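Local coordinates for coelenterazine-binding protein with bound coelenterazine (Renilla muelleri, PDB 2HPS), which binds the luciferin coelenterazine and probably makes it available to luciferase and oxygen once calcium is bound, at residues E55-R58 / Q59-R63. Residues are numbered along the deposited sequence; the frame is centred on the assembly and turned at random. Where two conformers were deposited one is given.
Sequences EETR and QEFLR
E55 and Q59, one helical turn apart, meet through carboxylate and amide, their planes 51° apart, and R58 is the second donor to the same carboxylate. In the conformer given, R58 meets it side-on, NE giving to OE1 and NH2 to OE2, so that the carboxyl carbon lies at the edge of the guanidinium, in its plane; the bond from R58 NE to E55 OE1 is 2.9 Å and nearly straight (169°). E55 OE2 takes R58 NH2 on its syn lone pair at 2.7 Å and accepts a second bond from above the carboxylate plane, where Q59 NE2 stands 2.9 Å away. With CG of E55 anti to the backbone N (chi1 -179°), the bend at chi2 brings the carboxylate up to both donors. Replacing E55 by an alanine would probably cost R58 NE and NH2 their carboxylate partner, though NH1 would keep its salt bridge to E37, and would release the Q59 amide to turn. L62 CD1 lies over one face of that guanidinium, 3.6 Å from R58 NH1. Five residues on, E60 and R63 repeat the same side-on grip. T57 CG2 runs beside F61, 4.2 Å from F61 CE1. Such i to i+3 and i+4 pairing is characteristic of an amphipathic helix, here the entering helix of the second EF-hand: the E55–R58–Q59 cluster takes the more exposed side, E60 packs on helix 102-111, and F61 meets Y36 and the bound c2-hydroxy-coelenterazine.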
ATOM      1  N   GLU A  55      12.895   5.589  11.387  1.00 21.31           N
ATOM      2  CA  GLU A  55      13.843   4.592  10.896  1.00 21.13           C
ATOM      3  C   GLU A  55      13.206   3.200  10.821  1.00 20.34           C
ATOM      4  O   GLU A  55      13.483   2.448   9.893  1.00 20.37           O
ATOM      5  CB  GLU A  55      15.143   4.569  11.728  1.00 21.59           C
ATOM      6  CG  GLU A  55      16.206   3.547  11.252  1.00 23.12           C
ATOM      7  CD  GLU A  55      16.772   3.822   9.844  1.00 25.15           C
ATOM      8  OE1 GLU A  55      16.438   4.860   9.212  1.00 27.11           O
ATOM      9  OE2 GLU A  55      17.569   2.987   9.364  1.00 26.74           O
ATOM     10  N   GLU A  56      12.361   2.856  11.796  1.00 19.48           N
ATOM     11  CA  GLU A  56      11.649   1.579  11.759  1.00 19.91           C
ATOM     12  C   GLU A  56      10.776   1.504  10.487  1.00 18.09           C
ATOM     13  O   GLU A  56      10.729   0.473   9.809  1.00 17.77           O
ATOM     14  CB  GLU A  56      10.786   1.426  13.012  1.00 19.92           C
ATOM     15  CG  GLU A  56      11.583   1.139  14.277  1.00 22.94           C
ATOM     16  CD  GLU A  56      10.735   1.216  15.541  1.00 24.89           C
ATOM     17  OE1 GLU A  56       9.499   1.005  15.466  1.00 30.38           O
ATOM     18  OE2 GLU A  56      11.311   1.486  16.629  1.00 32.27           O
ATOM     19  N   THR A  57      10.126   2.616  10.167  1.00 17.40           N
ATOM     20  CA  THR A  57       9.305   2.718   8.943  1.00 17.40           C
ATOM     21  C   THR A  57      10.183   2.535   7.703  1.00 16.74           C
ATOM     22  O   THR A  57       9.874   1.709   6.833  1.00 15.58           O
ATOM     23  CB  THR A  57       8.540   4.055   8.872  1.00 17.10           C
ATOM     24  OG1 THR A  57       7.768   4.221  10.072  1.00 19.44           O
ATOM     25  CG2 THR A  57       7.604   4.106   7.642  1.00 17.85           C
ATOM     26  N   ARG A  58      11.300   3.263   7.637  1.00 15.90           N
ATOM     27  CA  ARG A  58      12.257   3.060   6.533  1.00 16.47           C
ATOM     28  C   ARG A  58      12.740   1.599   6.419  1.00 16.30           C
ATOM     29  O   ARG A  58      12.778   1.033   5.330  1.00 15.25           O
ATOM     30  CB  ARG A  58      13.441   4.034   6.657  0.65 16.62           C
ATOM     31  CG  ARG A  58      14.123   4.356   5.314  0.65 17.46           C
ATOM     32  CD  ARG A  58      15.376   5.241   5.489  0.65 17.03           C
ATOM     33  NE  ARG A  58      16.389   4.604   6.344  0.65 18.37           N
ATOM     34  CZ  ARG A  58      17.433   3.910   5.899  0.65 18.05           C
ATOM     35  NH1 ARG A  58      17.644   3.762   4.587  0.65 19.90           N
ATOM     36  NH2 ARG A  58      18.280   3.365   6.768  0.65 20.13           N
ATOM     37  N   GLN A  59      13.116   0.989   7.544  1.00 16.02           N
ATOM     38  CA  GLN A  59      13.614  -0.373   7.530  1.00 16.52           C
ATOM     39  C   GLN A  59      12.557  -1.366   7.025  1.00 15.76           C
ATOM     40  O   GLN A  59      12.888  -2.304   6.303  1.00 15.72           O
ATOM     41  CB  GLN A  59      14.130  -0.762   8.919  1.00 17.56           C
ATOM     42  CG  GLN A  59      15.467  -0.088   9.257  1.00 19.88           C
ATOM     43  CD  GLN A  59      16.596  -0.489   8.310  1.00 23.43           C
ATOM     44  OE1 GLN A  59      16.681  -1.638   7.872  1.00 26.28           O
ATOM     45  NE2 GLN A  59      17.467   0.469   7.984  1.00 22.71           N
ATOM     46  N   GLU A  60      11.294  -1.121   7.371  1.00 15.51           N
ATOM     47  CA  GLU A  60      10.237  -2.033   6.915  1.00 15.82           C
ATOM     48  C   GLU A  60      10.068  -1.876   5.410  1.00 15.43           C
ATOM     49  O   GLU A  60       9.971  -2.877   4.684  1.00 15.64           O
ATOM     50  CB  GLU A  60       8.914  -1.825   7.665  1.00 16.17           C
ATOM     51  CG  GLU A  60       7.786  -2.803   7.236  1.00 17.42           C
ATOM     52  CD  GLU A  60       8.107  -4.309   7.431  1.00 21.21           C
ATOM     53  OE1 GLU A  60       9.135  -4.705   8.055  1.00 21.61           O
ATOM     54  OE2 GLU A  60       7.307  -5.131   6.932  1.00 22.60           O
ATOM     55  N   PHE A  61      10.077  -0.634   4.932  1.00 15.39           N
ATOM     56  CA  PHE A  61      10.056  -0.419   3.481  1.00 15.44           C
ATOM     57  C   PHE A  61      11.234  -1.065   2.752  1.00 15.54           C
ATOM     58  O   PHE A  61      11.070  -1.615   1.667  1.00 15.80           O
ATOM     59  CB  PHE A  61       9.918   1.067   3.130  1.00 15.78           C
ATOM     60  CG  PHE A  61       8.486   1.535   3.097  1.00 15.84           C
ATOM     61  CD1 PHE A  61       7.747   1.626   4.275  1.00 17.03           C
ATOM     62  CD2 PHE A  61       7.876   1.852   1.884  1.00 17.40           C
ATOM     63  CE1 PHE A  61       6.385   2.044   4.248  1.00 15.44           C
ATOM     64  CE2 PHE A  61       6.537   2.254   1.838  1.00 16.52           C
ATOM     65  CZ  PHE A  61       5.792   2.362   3.024  1.00 16.68           C
ATOM     66  N   LEU A  62      12.427  -1.016   3.349  1.00 15.29           N
ATOM     67  CA  LEU A  62      13.579  -1.658   2.729  1.00 15.88           C
ATOM     68  C   LEU A  62      13.416  -3.168   2.691  1.00 15.65           C
ATOM     69  O   LEU A  62      13.793  -3.809   1.718  1.00 15.98           O
ATOM     70  CB  LEU A  62      14.875  -1.281   3.461  1.00 15.87           C
ATOM     71  CG  LEU A  62      15.319   0.176   3.329  1.00 18.57           C
ATOM     72  CD1 LEU A  62      16.521   0.389   4.255  1.00 20.71           C
ATOM     73  CD2 LEU A  62      15.647   0.569   1.890  1.00 21.27           C
ATOM     74  N   ARG A  63      12.842  -3.736   3.751  1.00 15.25           N
ATOM     75  CA  ARG A  63      12.611  -5.176   3.820  1.00 15.19           C
ATOM     76  C   ARG A  63      11.693  -5.639   2.679  1.00 14.69           C
ATOM     77  O   ARG A  63      11.964  -6.638   1.995  1.00 14.82           O
ATOM     78  CB  ARG A  63      12.020  -5.549   5.185  1.00 15.07           C
ATOM     79  CG  ARG A  63      12.034  -7.081   5.442  1.00 14.85           C
ATOM     80  CD  ARG A  63      11.404  -7.392   6.813  1.00 16.27           C
ATOM     81  NE  ARG A  63       9.952  -7.210   6.794  1.00 17.70           N
ATOM     82  CZ  ARG A  63       9.090  -8.109   6.324  1.00 19.99           C
ATOM     83  NH1 ARG A  63       9.524  -9.266   5.830  1.00 20.77           N
ATOM     84  NH2 ARG A  63       7.792  -7.842   6.330  1.00 18.81           N
TER